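Local coordinates for protein allergen Aed a 2 (PDB 3DXL) that binds and sequesters host biogenic amines and eicosanoids such as leukotrienes, each in a separate pocket, to modulate blood feeding by the female mosquito, at residues Glu8-Phe13 / Asp145-Lys150; Leu127-Lys132 / Lys136-Lys141; Gln151-Phe156 / Gln272-Asn277; Ile197-Lys202 / Asp265-Arg270. All coordinates share one frame; numbering follows the deposited sequence.

Interaction 1: Glu8-Phe13 / Asp145-Lys150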
# COMPACT_ATOMS: atom_id res chain seq x y z
N GLU A 8 6.25 -1.58 -1.59
CA GLU A 8 5.03 -2.09 -2.20
C GLU A 8 4.67 -3.47 -1.66
O GLU A 8 3.50 -3.76 -1.43
CB GLU A 8 5.13 -2.09 -3.72
CG GLU A 8 5.10 -0.67 -4.30
CD GLU A 8 5.40 -0.60 -5.78
OE1 GLU A 8 6.41 -1.19 -6.21
OE2 GLU A 8 4.65 0.08 -6.51
N MET A 9 5.68 -4.31 -1.45
CA MET A 9 5.43 -5.62 -0.84
C MET A 9 5.08 -5.50 0.63
O MET A 9 4.19 -6.19 1.11
CB MET A 9 6.61 -6.58 -1.06
CG MET A 9 6.83 -6.92 -2.52
SD MET A 9 5.34 -7.52 -3.39
CE MET A 9 4.79 -8.84 -2.33
N LEU A 10 5.74 -4.57 1.34
CA LEU A 10 5.40 -4.35 2.74
C LEU A 10 3.94 -3.90 2.85
O LEU A 10 3.20 -4.35 3.73
CB LEU A 10 6.34 -3.32 3.38
CG LEU A 10 6.13 -3.08 4.88
CD1 LEU A 10 6.45 -4.32 5.74
CD2 LEU A 10 6.97 -1.89 5.30
N PHE A 11 3.52 -3.00 1.95
CA PHE A 11 2.14 -2.56 1.94
C PHE A 11 1.19 -3.75 1.75
O PHE A 11 0.20 -3.88 2.47
CB PHE A 11 1.89 -1.51 0.87
CG PHE A 11 0.48 -1.04 0.85
CD1 PHE A 11 0.04 -0.10 1.78
CD2 PHE A 11 -0.43 -1.56 -0.06
CE1 PHE A 11 -1.29 0.31 1.80
CE2 PHE A 11 -1.76 -1.16 -0.05
CZ PHE A 11 -2.19 -0.21 0.88
N ILE A 12 1.48 -4.59 0.76
CA ILE A 12 0.65 -5.77 0.49
C ILE A 12 0.56 -6.69 1.70
O ILE A 12 -0.53 -7.06 2.14
CB ILE A 12 1.15 -6.54 -0.76
CG1 ILE A 12 0.84 -5.74 -2.02
CG2 ILE A 12 0.51 -7.94 -0.82
CD1 ILE A 12 1.52 -6.26 -3.28
N PHE A 13 1.71 -7.07 2.26
CA PHE A 13 1.69 -8.02 3.36
C PHE A 13 0.92 -7.45 4.56
O PHE A 13 0.07 -8.12 5.15
CB PHE A 13 3.10 -8.44 3.79
CG PHE A 13 3.94 -9.06 2.69
CD1 PHE A 13 3.39 -9.92 1.74
CD2 PHE A 13 5.30 -8.78 2.62
CE1 PHE A 13 4.19 -10.48 0.75
CE2 PHE A 13 6.11 -9.34 1.63
CZ PHE A 13 5.54 -10.18 0.70
N ASP A 145 14.91 7.90 -1.87
CA ASP A 145 14.08 7.70 -3.05
C ASP A 145 12.93 6.71 -2.87
O ASP A 145 12.12 6.55 -3.78
CB ASP A 145 14.94 7.30 -4.25
CG ASP A 145 15.95 8.36 -4.61
OD1 ASP A 145 15.64 9.57 -4.51
OD2 ASP A 145 17.06 7.99 -4.99
N ILE A 146 12.86 6.06 -1.71
CA ILE A 146 11.75 5.18 -1.38
C ILE A 146 11.29 5.53 0.03
O ILE A 146 12.09 5.91 0.87
CB ILE A 146 12.14 3.68 -1.50
CG1 ILE A 146 10.89 2.78 -1.51
CG2 ILE A 146 13.11 3.29 -0.39
CD1 ILE A 146 11.18 1.31 -1.73
N ARG A 147 9.99 5.38 0.28
CA ARG A 147 9.53 5.50 1.65
C ARG A 147 10.19 4.38 2.48
O ARG A 147 10.13 3.19 2.11
CB ARG A 147 8.02 5.41 1.72
CG ARG A 147 7.43 5.43 3.11
CD ARG A 147 7.17 4.03 3.65
NE ARG A 147 6.64 4.11 5.01
CZ ARG A 147 6.54 3.07 5.84
NH1 ARG A 147 6.05 3.26 7.05
NH2 ARG A 147 6.92 1.85 5.44
N GLN A 148 10.82 4.75 3.58
CA GLN A 148 11.56 3.82 4.44
C GLN A 148 10.65 3.24 5.50
O GLN A 148 9.59 3.80 5.82
CB GLN A 148 12.74 4.53 5.10
CG GLN A 148 13.80 5.01 4.13
CD GLN A 148 14.72 3.91 3.65
OE1 GLN A 148 15.02 2.96 4.38
NE2 GLN A 148 15.17 4.03 2.41
N LYS A 149 11.04 2.10 6.06
CA LYS A 149 10.26 1.54 7.16
C LYS A 149 10.16 2.56 8.29
O LYS A 149 11.13 3.25 8.61
CB LYS A 149 10.88 0.23 7.65
CG LYS A 149 10.85 -0.86 6.59
CD LYS A 149 11.41 -2.19 7.09
CE LYS A 149 10.34 -2.99 7.79
NZ LYS A 149 10.86 -4.35 8.09
N LYS A 150 8.96 2.67 8.86
CA LYS A 150 8.66 3.56 9.98
C LYS A 150 8.66 5.05 9.59
O LYS A 150 8.68 5.93 10.47
CB LYS A 150 9.58 3.30 11.18
CG LYS A 150 9.62 1.84 11.67
CD LYS A 150 8.30 1.38 12.29
CE LYS A 150 8.02 2.06 13.64
NZ LYS A 150 9.05 1.82 14.69

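Interaction 2: Leu127-Lys132 / Lys136-Lys141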
# COMPACT_ATOMS: atom_id res chain seq x y z
N LEU A 127 12.71 -13.08 -3.67
CA LEU A 127 12.29 -12.29 -4.83
C LEU A 127 11.34 -11.16 -4.49
O LEU A 127 11.38 -10.10 -5.12
CB LEU A 127 11.63 -13.21 -5.85
CG LEU A 127 11.49 -12.75 -7.30
CD1 LEU A 127 12.84 -12.31 -7.85
CD2 LEU A 127 10.96 -13.91 -8.12
N PHE A 128 10.46 -11.42 -3.52
CA PHE A 128 9.38 -10.49 -3.19
C PHE A 128 9.64 -9.75 -1.89
O PHE A 128 8.70 -9.39 -1.16
CB PHE A 128 8.05 -11.22 -3.21
CG PHE A 128 7.57 -11.52 -4.59
CD1 PHE A 128 6.98 -10.53 -5.37
CD2 PHE A 128 7.74 -12.79 -5.15
CE1 PHE A 128 6.54 -10.79 -6.66
CE2 PHE A 128 7.31 -13.06 -6.44
CZ PHE A 128 6.71 -12.07 -7.20
N HIS A 129 10.92 -9.51 -1.61
CA HIS A 129 11.34 -8.58 -0.54
C HIS A 129 10.94 -9.04 0.85
O HIS A 129 10.59 -8.23 1.72
CB HIS A 129 10.88 -7.13 -0.81
CG HIS A 129 11.24 -6.64 -2.17
ND1 HIS A 129 12.55 -6.60 -2.63
CD2 HIS A 129 10.47 -6.16 -3.18
CE1 HIS A 129 12.56 -6.12 -3.86
NE2 HIS A 129 11.31 -5.85 -4.21
N GLY A 130 11.00 -10.36 1.06
CA GLY A 130 10.77 -10.97 2.35
C GLY A 130 12.05 -11.35 3.08
O GLY A 130 12.00 -11.67 4.26
N ASN A 131 13.18 -11.32 2.38
CA ASN A 131 14.47 -11.62 3.00
C ASN A 131 14.97 -10.38 3.74
O ASN A 131 15.28 -9.37 3.12
CB ASN A 131 15.48 -12.09 1.94
CG ASN A 131 16.83 -12.49 2.54
OD1 ASN A 131 17.42 -11.74 3.32
ND2 ASN A 131 17.31 -13.67 2.17
N LYS A 132 15.03 -10.47 5.06
CA LYS A 132 15.36 -9.31 5.90
C LYS A 132 16.70 -8.68 5.55
O LYS A 132 16.81 -7.46 5.43
CB LYS A 132 15.31 -9.68 7.38
CG LYS A 132 13.91 -10.01 7.87
CD LYS A 132 13.93 -10.43 9.32
CE LYS A 132 12.55 -10.91 9.75
NZ LYS A 132 12.58 -11.53 11.11
N LYS A 136 17.08 -5.03 3.71
CA LYS A 136 17.82 -3.96 4.40
C LYS A 136 18.81 -3.28 3.46
O LYS A 136 18.91 -2.05 3.42
CB LYS A 136 18.54 -4.54 5.62
CG LYS A 136 19.44 -3.55 6.37
CD LYS A 136 20.26 -4.26 7.44
CE LYS A 136 21.34 -3.36 8.00
NZ LYS A 136 20.79 -2.23 8.80
N GLY A 137 19.55 -4.09 2.70
CA GLY A 137 20.52 -3.57 1.75
C GLY A 137 19.87 -2.75 0.65
O GLY A 137 20.39 -1.71 0.26
N LEU A 138 18.74 -3.22 0.14
CA LEU A 138 18.01 -2.48 -0.89
C LEU A 138 17.48 -1.14 -0.37
O LEU A 138 17.61 -0.11 -1.04
CB LEU A 138 16.88 -3.33 -1.46
CG LEU A 138 16.18 -2.88 -2.74
CD1 LEU A 138 17.13 -2.32 -3.79
CD2 LEU A 138 15.39 -4.05 -3.31
N TYR A 139 16.91 -1.13 0.84
CA TYR A 139 16.45 0.13 1.43
C TYR A 139 17.60 1.13 1.57
O TYR A 139 17.41 2.32 1.38
CB TYR A 139 15.81 -0.10 2.79
CG TYR A 139 14.34 -0.45 2.77
CD1 TYR A 139 13.38 0.44 2.27
CD2 TYR A 139 13.89 -1.65 3.32
CE1 TYR A 139 12.02 0.13 2.29
CE2 TYR A 139 12.53 -1.98 3.34
CZ TYR A 139 11.60 -1.08 2.82
OH TYR A 139 10.25 -1.38 2.84
N GLU A 140 18.79 0.65 1.92
CA GLU A 140 19.95 1.53 2.04
C GLU A 140 20.36 2.10 0.68
O GLU A 140 20.63 3.30 0.56
CB GLU A 140 21.11 0.80 2.72
CG GLU A 140 20.81 0.42 4.17
CD GLU A 140 22.03 0.23 5.06
OE1 GLU A 140 23.13 -0.10 4.55
OE2 GLU A 140 21.87 0.39 6.29
N LYS A 141 20.38 1.25 -0.35
CA LYS A 141 20.67 1.70 -1.72
C LYS A 141 19.69 2.79 -2.17
O LYS A 141 20.09 3.81 -2.72
CB LYS A 141 20.63 0.52 -2.70
CG LYS A 141 21.88 -0.35 -2.69
CD LYS A 141 21.89 -1.32 -3.87
CE LYS A 141 23.17 -2.15 -3.94
NZ LYS A 141 24.37 -1.33 -4.28

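Interaction 3: Gln151-Phe156 / Gln272-Asn277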
# COMPACT_ATOMS: atom_id res chain seq x y z
N GLN A 151 8.61 5.34 8.29
CA GLN A 151 8.57 6.72 7.82
C GLN A 151 7.16 7.10 7.35
O GLN A 151 6.55 6.40 6.56
CB GLN A 151 9.58 6.94 6.69
CG GLN A 151 9.61 8.38 6.19
CD GLN A 151 10.59 8.60 5.05
OE1 GLN A 151 10.86 7.70 4.25
NE2 GLN A 151 11.12 9.82 4.97
N SER A 152 6.64 8.22 7.84
CA SER A 152 5.41 8.76 7.28
C SER A 152 5.51 8.83 5.77
O SER A 152 6.49 9.37 5.23
CB SER A 152 5.20 10.17 7.82
OG SER A 152 4.20 10.84 7.08
N TYR A 153 4.51 8.32 5.05
CA TYR A 153 4.56 8.42 3.60
C TYR A 153 4.50 9.88 3.16
O TYR A 153 5.13 10.28 2.18
CB TYR A 153 3.47 7.59 2.90
CG TYR A 153 3.92 7.17 1.51
CD1 TYR A 153 4.40 5.88 1.28
CD2 TYR A 153 3.92 8.07 0.44
CE1 TYR A 153 4.86 5.50 0.03
CE2 TYR A 153 4.38 7.71 -0.81
CZ TYR A 153 4.85 6.42 -1.01
OH TYR A 153 5.32 6.05 -2.25
N PHE A 154 3.72 10.68 3.87
CA PHE A 154 3.62 12.11 3.58
C PHE A 154 5.00 12.78 3.69
O PHE A 154 5.38 13.57 2.83
CB PHE A 154 2.62 12.80 4.51
CG PHE A 154 1.16 12.49 4.23
CD1 PHE A 154 0.25 13.53 4.11
CD2 PHE A 154 0.69 11.18 4.13
CE1 PHE A 154 -1.09 13.29 3.88
CE2 PHE A 154 -0.69 10.94 3.89
CZ PHE A 154 -1.57 12.00 3.77
N GLU A 155 5.73 12.47 4.76
CA GLU A 155 7.07 13.02 4.94
C GLU A 155 8.03 12.58 3.85
O GLU A 155 8.85 13.37 3.39
CB GLU A 155 7.61 12.69 6.32
CG GLU A 155 6.85 13.41 7.39
CD GLU A 155 7.41 13.21 8.77
OE1 GLU A 155 8.49 12.58 8.91
OE2 GLU A 155 6.76 13.69 9.71
N PHE A 156 7.94 11.32 3.42
CA PHE A 156 8.74 10.85 2.29
C PHE A 156 8.54 11.76 1.07
O PHE A 156 9.52 12.20 0.46
CB PHE A 156 8.40 9.38 1.96
CG PHE A 156 8.76 8.98 0.55
CD1 PHE A 156 10.10 8.84 0.16
CD2 PHE A 156 7.77 8.78 -0.39
CE1 PHE A 156 10.41 8.52 -1.16
CE2 PHE A 156 8.08 8.44 -1.71
CZ PHE A 156 9.40 8.32 -2.09
N GLN A 272 2.82 5.91 9.01
CA GLN A 272 4.11 5.90 9.69
C GLN A 272 4.54 4.50 10.13
O GLN A 272 5.73 4.28 10.36
CB GLN A 272 4.07 6.79 10.92
CG GLN A 272 3.76 8.25 10.62
CD GLN A 272 3.52 9.10 11.86
OE1 GLN A 272 3.62 8.62 12.99
NE2 GLN A 272 3.17 10.36 11.64
N ILE A 273 3.58 3.59 10.29
CA ILE A 273 3.87 2.23 10.73
C ILE A 273 2.90 1.34 9.97
O ILE A 273 1.72 1.27 10.29
CB ILE A 273 3.63 2.03 12.26
CG1 ILE A 273 4.31 3.13 13.10
CG2 ILE A 273 4.10 0.64 12.70
CD1 ILE A 273 3.88 3.15 14.56
N TYR A 274 3.40 0.63 8.96
CA TYR A 274 2.49 -0.16 8.14
C TYR A 274 1.77 -1.23 8.97
O TYR A 274 0.59 -1.50 8.74
CB TYR A 274 3.20 -0.74 6.93
CG TYR A 274 3.38 0.23 5.78
CD1 TYR A 274 3.24 1.62 5.95
CD2 TYR A 274 3.71 -0.23 4.51
CE1 TYR A 274 3.40 2.50 4.89
CE2 TYR A 274 3.89 0.63 3.45
CZ TYR A 274 3.73 2.01 3.65
OH TYR A 274 3.90 2.89 2.60
N ALA A 275 2.45 -1.77 9.98
CA ALA A 275 1.86 -2.73 10.93
C ALA A 275 1.08 -2.08 12.08
O ALA A 275 0.82 -2.74 13.09
CB ALA A 275 2.94 -3.66 11.48
N PHE A 276 0.68 -0.81 11.92
CA PHE A 276 -0.08 -0.03 12.92
C PHE A 276 -1.15 -0.83 13.68
O PHE A 276 -1.22 -0.77 14.91
CB PHE A 276 -0.73 1.16 12.22
CG PHE A 276 -1.41 2.14 13.14
CD1 PHE A 276 -0.70 3.21 13.67
CD2 PHE A 276 -2.76 2.02 13.44
CE1 PHE A 276 -1.32 4.13 14.50
CE2 PHE A 276 -3.39 2.94 14.28
CZ PHE A 276 -2.66 3.99 14.80
N ASN A 277 -1.98 -1.55 12.94
CA ASN A 277 -3.13 -2.26 13.51
C ASN A 277 -2.92 -3.75 13.74
O ASN A 277 -3.87 -4.44 14.12
CB ASN A 277 -4.36 -2.05 12.63
CG ASN A 277 -5.08 -0.75 12.92
OD1 ASN A 277 -5.21 -0.36 14.08
ND2 ASN A 277 -5.59 -0.09 11.88

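Interaction 4: Ile197-Lys202 / Asp265-Arg270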
# COMPACT_ATOMS: atom_id res chain seq x y z
N ILE A 197 -0.72 6.43 -0.66
CA ILE A 197 -1.80 5.93 0.19
C ILE A 197 -2.88 5.22 -0.62
O ILE A 197 -3.94 4.89 -0.08
CB ILE A 197 -2.40 7.02 1.07
CG1 ILE A 197 -3.05 8.13 0.20
CG2 ILE A 197 -1.31 7.51 2.04
CD1 ILE A 197 -3.77 9.22 0.95
N ARG A 198 -2.60 5.01 -1.90
CA ARG A 198 -3.39 4.12 -2.76
C ARG A 198 -4.78 4.66 -3.11
O ARG A 198 -5.66 3.92 -3.54
CB ARG A 198 -3.44 2.70 -2.18
CG ARG A 198 -2.24 1.81 -2.53
CD ARG A 198 -0.94 2.22 -1.82
NE ARG A 198 0.15 1.30 -2.12
CZ ARG A 198 1.38 1.39 -1.65
NH1 ARG A 198 1.74 2.39 -0.85
NH2 ARG A 198 2.29 0.49 -1.99
N TYR A 199 -4.98 5.97 -2.94
CA TYR A 199 -6.21 6.61 -3.43
C TYR A 199 -6.22 6.65 -4.95
O TYR A 199 -7.29 6.66 -5.56
CB TYR A 199 -6.36 8.03 -2.90
CG TYR A 199 -6.71 8.16 -1.45
CD1 TYR A 199 -6.68 7.07 -0.58
CD2 TYR A 199 -7.04 9.41 -0.93
CE1 TYR A 199 -6.98 7.23 0.75
CE2 TYR A 199 -7.33 9.57 0.39
CZ TYR A 199 -7.31 8.49 1.24
OH TYR A 199 -7.58 8.66 2.57
N ILE A 200 -5.02 6.68 -5.54
CA ILE A 200 -4.82 6.64 -6.99
C ILE A 200 -3.91 5.45 -7.28
O ILE A 200 -2.91 5.25 -6.60
CB ILE A 200 -4.17 7.95 -7.51
CG1 ILE A 200 -5.04 9.17 -7.18
CG2 ILE A 200 -3.85 7.88 -9.01
CD1 ILE A 200 -6.33 9.31 -8.00
N THR A 201 -4.29 4.66 -8.28
CA THR A 201 -3.52 3.47 -8.68
C THR A 201 -2.29 3.84 -9.52
O THR A 201 -2.13 4.98 -9.95
CB THR A 201 -4.40 2.50 -9.51
OG1 THR A 201 -4.72 3.10 -10.76
CG2 THR A 201 -5.67 2.14 -8.76
N LYS A 202 -1.45 2.84 -9.81
CA LYS A 202 -0.29 3.01 -10.70
C LYS A 202 -0.63 3.56 -12.10
O LYS A 202 0.18 4.26 -12.70
CB LYS A 202 0.50 1.70 -10.81
CG LYS A 202 -0.21 0.58 -11.58
CD LYS A 202 0.69 -0.62 -11.83
CE LYS A 202 0.04 -1.61 -12.79
NZ LYS A 202 0.90 -2.80 -13.04
N ASP A 265 -5.73 12.90 7.64
CA ASP A 265 -4.83 13.07 8.78
C ASP A 265 -4.56 11.73 9.46
O ASP A 265 -3.41 11.40 9.79
CB ASP A 265 -5.40 14.03 9.83
CG ASP A 265 -5.29 15.50 9.44
OD1 ASP A 265 -4.67 15.85 8.41
OD2 ASP A 265 -5.86 16.31 10.20
N TYR A 266 -5.61 10.95 9.70
CA TYR A 266 -5.41 9.67 10.37
C TYR A 266 -4.65 8.68 9.48
O TYR A 266 -3.82 7.90 9.97
CB TYR A 266 -6.74 9.08 10.83
CG TYR A 266 -6.63 7.86 11.73
CD1 TYR A 266 -5.70 7.81 12.77
CD2 TYR A 266 -7.50 6.78 11.57
CE1 TYR A 266 -5.62 6.69 13.60
CE2 TYR A 266 -7.44 5.68 12.41
CZ TYR A 266 -6.50 5.64 13.41
OH TYR A 266 -6.43 4.56 14.26
N ARG A 267 -4.90 8.74 8.17
CA ARG A 267 -4.11 7.93 7.24
C ARG A 267 -2.63 8.28 7.32
O ARG A 267 -1.79 7.38 7.29
CB ARG A 267 -4.63 8.05 5.81
CG ARG A 267 -3.86 7.18 4.80
CD ARG A 267 -3.82 5.71 5.22
NE ARG A 267 -3.14 4.83 4.27
CZ ARG A 267 -3.72 4.27 3.21
NH1 ARG A 267 -5.00 4.53 2.92
NH2 ARG A 267 -3.03 3.43 2.45
N GLU A 268 -2.30 9.57 7.42
CA GLU A 268 -0.89 9.95 7.55
C GLU A 268 -0.27 9.29 8.78
O GLU A 268 0.85 8.77 8.72
CB GLU A 268 -0.72 11.47 7.61
CG GLU A 268 0.75 11.94 7.61
CD GLU A 268 1.44 11.90 8.98
OE1 GLU A 268 0.76 12.09 10.01
OE2 GLU A 268 2.67 11.68 9.02
N VAL A 269 -0.98 9.32 9.90
CA VAL A 269 -0.51 8.72 11.13
C VAL A 269 -0.26 7.22 10.93
O VAL A 269 0.81 6.69 11.29
CB VAL A 269 -1.51 8.95 12.29
CG1 VAL A 269 -1.14 8.12 13.52
CG2 VAL A 269 -1.55 10.43 12.66
N ARG A 270 -1.22 6.53 10.34
CA ARG A 270 -1.10 5.09 10.14
C ARG A 270 -0.03 4.75 9.10
O ARG A 270 0.56 3.66 9.16
CB ARG A 270 -2.46 4.49 9.80
CG ARG A 270 -3.41 4.55 10.98
CD ARG A 270 -4.73 3.86 10.73
NE ARG A 270 -5.57 4.66 9.84
CZ ARG A 270 -5.79 4.38 8.56
NH1 ARG A 270 -5.25 3.30 8.00
NH2 ARG A 270 -6.55 5.19 7.82

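Interaction 1: Glu8-Phe13 / Asp145-Lys150
The guanidinium of Arg-147 meets Leu-10 at its edge: methyl CD2 of Leu-10 lies in the guanidinium plane, 3.7 Å from NH2 of Arg-147. One face of the same group has the backbone carbon C of Lys-149 above it, offset toward the rim, and Tyr-274 makes a cation-pi contact with it. Leu-10 reaches across from helix 6-20 because its CG stands anti to the backbone N (chi1 -176°), and the two side chains cross at about a right angle. The Arg-147 chain bends at chi2 (-96°) and is then extended to the guanidinium. A second, looser touch involves the aliphatic part of Lys-149, whose CG comes to 4.2 Å from CD2 of Leu-10. The polar end of Arg-147 is held by Gln-151, whose carbonyl oxygen accepts from NE, with a weak bond from NH1 to the carbonyl oxygen of Ser-271. Lys-149 belongs to the leukotriene E4 site, so this small contact of 113 Å² sets the first helix beside a ligand-binding loop. Chemically it is apolar against a cation: the methyl group offers the guanidinium no acceptor, and the polar fixing of Arg-147 comes from outside the pair.

Interaction 2: Leu127-Lys132 / Lys136-Lys141
The carbonyl oxygen of Lys-132 accepts from N of Lys-136 at 3.0 Å, with an N-H...O angle of 158°. The spacing of four residues makes this a bond of the first turn of helix 132-142. CB of Lys-136 also lies 3.4 Å from that oxygen, O of Lys-132. The other touch is between side chains: methyl CD2 of Leu-138 approaches the His-129 ring obliquely, 3.5 Å from CE1 of His-129 and 3.9 Å from its ND1. Leu-138 extends toward the ring with CG anti to its backbone N (chi1 -167°). The carbonyl oxygen of Leu-127 stands above one face of the imidazole, over its centre, while NE2 of His-129 is hydrogen-bonded to the carbonyl oxygen of Phe-4 and Tyr-80 meets the ring edge-to-face. These neighbours would limit rotation of the imidazole. Just before the helix, OD1 of Asn-131 accepts from N of Leu-134. Such an Asn N-cap is a classic helix start; here it follows a short connection from helix 121-127 that carries Gly-130, a residue of the leukotriene E4 site in the N-terminal lipid pocket.

Interaction 3: Gln151-Phe156 / Gln272-Asn277
Tyr-153 and Tyr-274 converge at a slant, with the hydroxyl of one directed at the ring edge of the other. OH of Tyr-274 lies near the plane of the Tyr-153 ring, 3.3 Å from CD1 of Tyr-153 and 3.8 Å from its CE1. This is therefore an oxygen-to-edge approach, without overlap of the two ring faces. Tyr-274 leaves its backbone with CG anti to the carbonyl carbon (chi1 -80°), and the end of its ring comes closer to helix 153-161 than its CB does. The hydrogen bond of this hydroxyl goes to OE2 of Glu-7, on helix 6-20. One face of the Tyr-153 ring is covered by CD2 of Phe-156, 3.5 Å above the plane and offset toward the rim. The second pair is aliphatic: CG of Gln-272 rests 3.7 Å from CB of Ser-152, where the CA atoms of Ser-152 and Gln-272 are only 4.0 Å apart. Ser-152 occupies the N-cap position of helix 153-161, and its OG accepts from N of Glu-155 at 3.2 Å with an angle of 167°. Glu-268 of the noradrenaline site links both partners, since its OE2 bonds to OG of Ser-152 and to NE2 of Gln-272. Beyond Gln-272, a type I beta turn from Ile-273 to Phe-276 carries Tyr-274. The chemistry implies that the two segments are joined directly by carbon contacts and by a phenol oxygen at an aromatic edge, while the carboxylates of Glu-7 and Glu-268 supply stronger polar ties and Glu-268 connects this junction to the amine site.

Interaction 4: Ile197-Lys202 / Asp265-Arg270
Arg-267 lays its guanidinium against Ile-197, whose CB stands 3.7 Å above the plane, over its centre. The shape of the arginine explains the reach: CG is anti to the backbone N, the chain bends at chi2 (55°), and it runs on past Ile-197 in the opposite direction. Along this course CG of Arg-267 comes within 3.8 Å of CG2 of Ile-197, so the aliphatic part of the chain packs as well as its head. Ile-197 follows the end of helix 184-196 and holds CG1 between backbone N and carbonyl carbon (chi1 63°); CG2 is thereby anti to the carbonyl carbon. CD1 of Ile-197 extends over the Tyr-199 ring, 3.5 Å above its plane and over its centre, a CH-pi type of packing. Between the ring and the guanidinium the planes are 72° apart, and CE1 of Tyr-199 is 4.0 Å from NH1 of Arg-267. The carbonyl oxygen of Ile-197 lies 3.1 Å from NH2 of Arg-267 and 3.2 Å from its NH1. Helix 208-217 provides the counter-charges: NH1 of Arg-267 forms salt bridges with Glu-210 and Asp-214, and Asp-214 is also the hydrogen-bond partner of the Tyr-199 hydroxyl. Helix 257-271 carries Asp-265 and Glu-268 of the noradrenaline site on the same segment as Arg-267. Ile-197 and Tyr-199, both buried, thus lie against the cation, one face of which meets both the side chain and the carbonyl oxygen of Ile-197, and the paired carboxylates would be expected to offset the cost of burying it.

Overall arrangement
Interactions 1, 3 and 4 touch one another, with centres 9 to 12 Å apart. Interaction 1 meets interaction 3 where C of Ile-146 lies 3.3 Å from CE1 of Phe-156, and interaction 4 where CE1 of Phe-11 is 3.6 Å from NH2 of Arg-267. Interactions 3 and 4 join with CE2 of Phe-276 3.4 Å from OH of Tyr-266. Interaction 2 touches interaction 1, NE2 of Gln-148 lying 3.0 Å from O of Tyr-139, a probable hydrogen bond, but neither interaction 3 nor interaction 4, whose centre is about 23 Å from its own. Gly-130 and Lys-149 place interactions 2 and 1 at the leukotriene site, so the four contacts together run from there to the noradrenaline site.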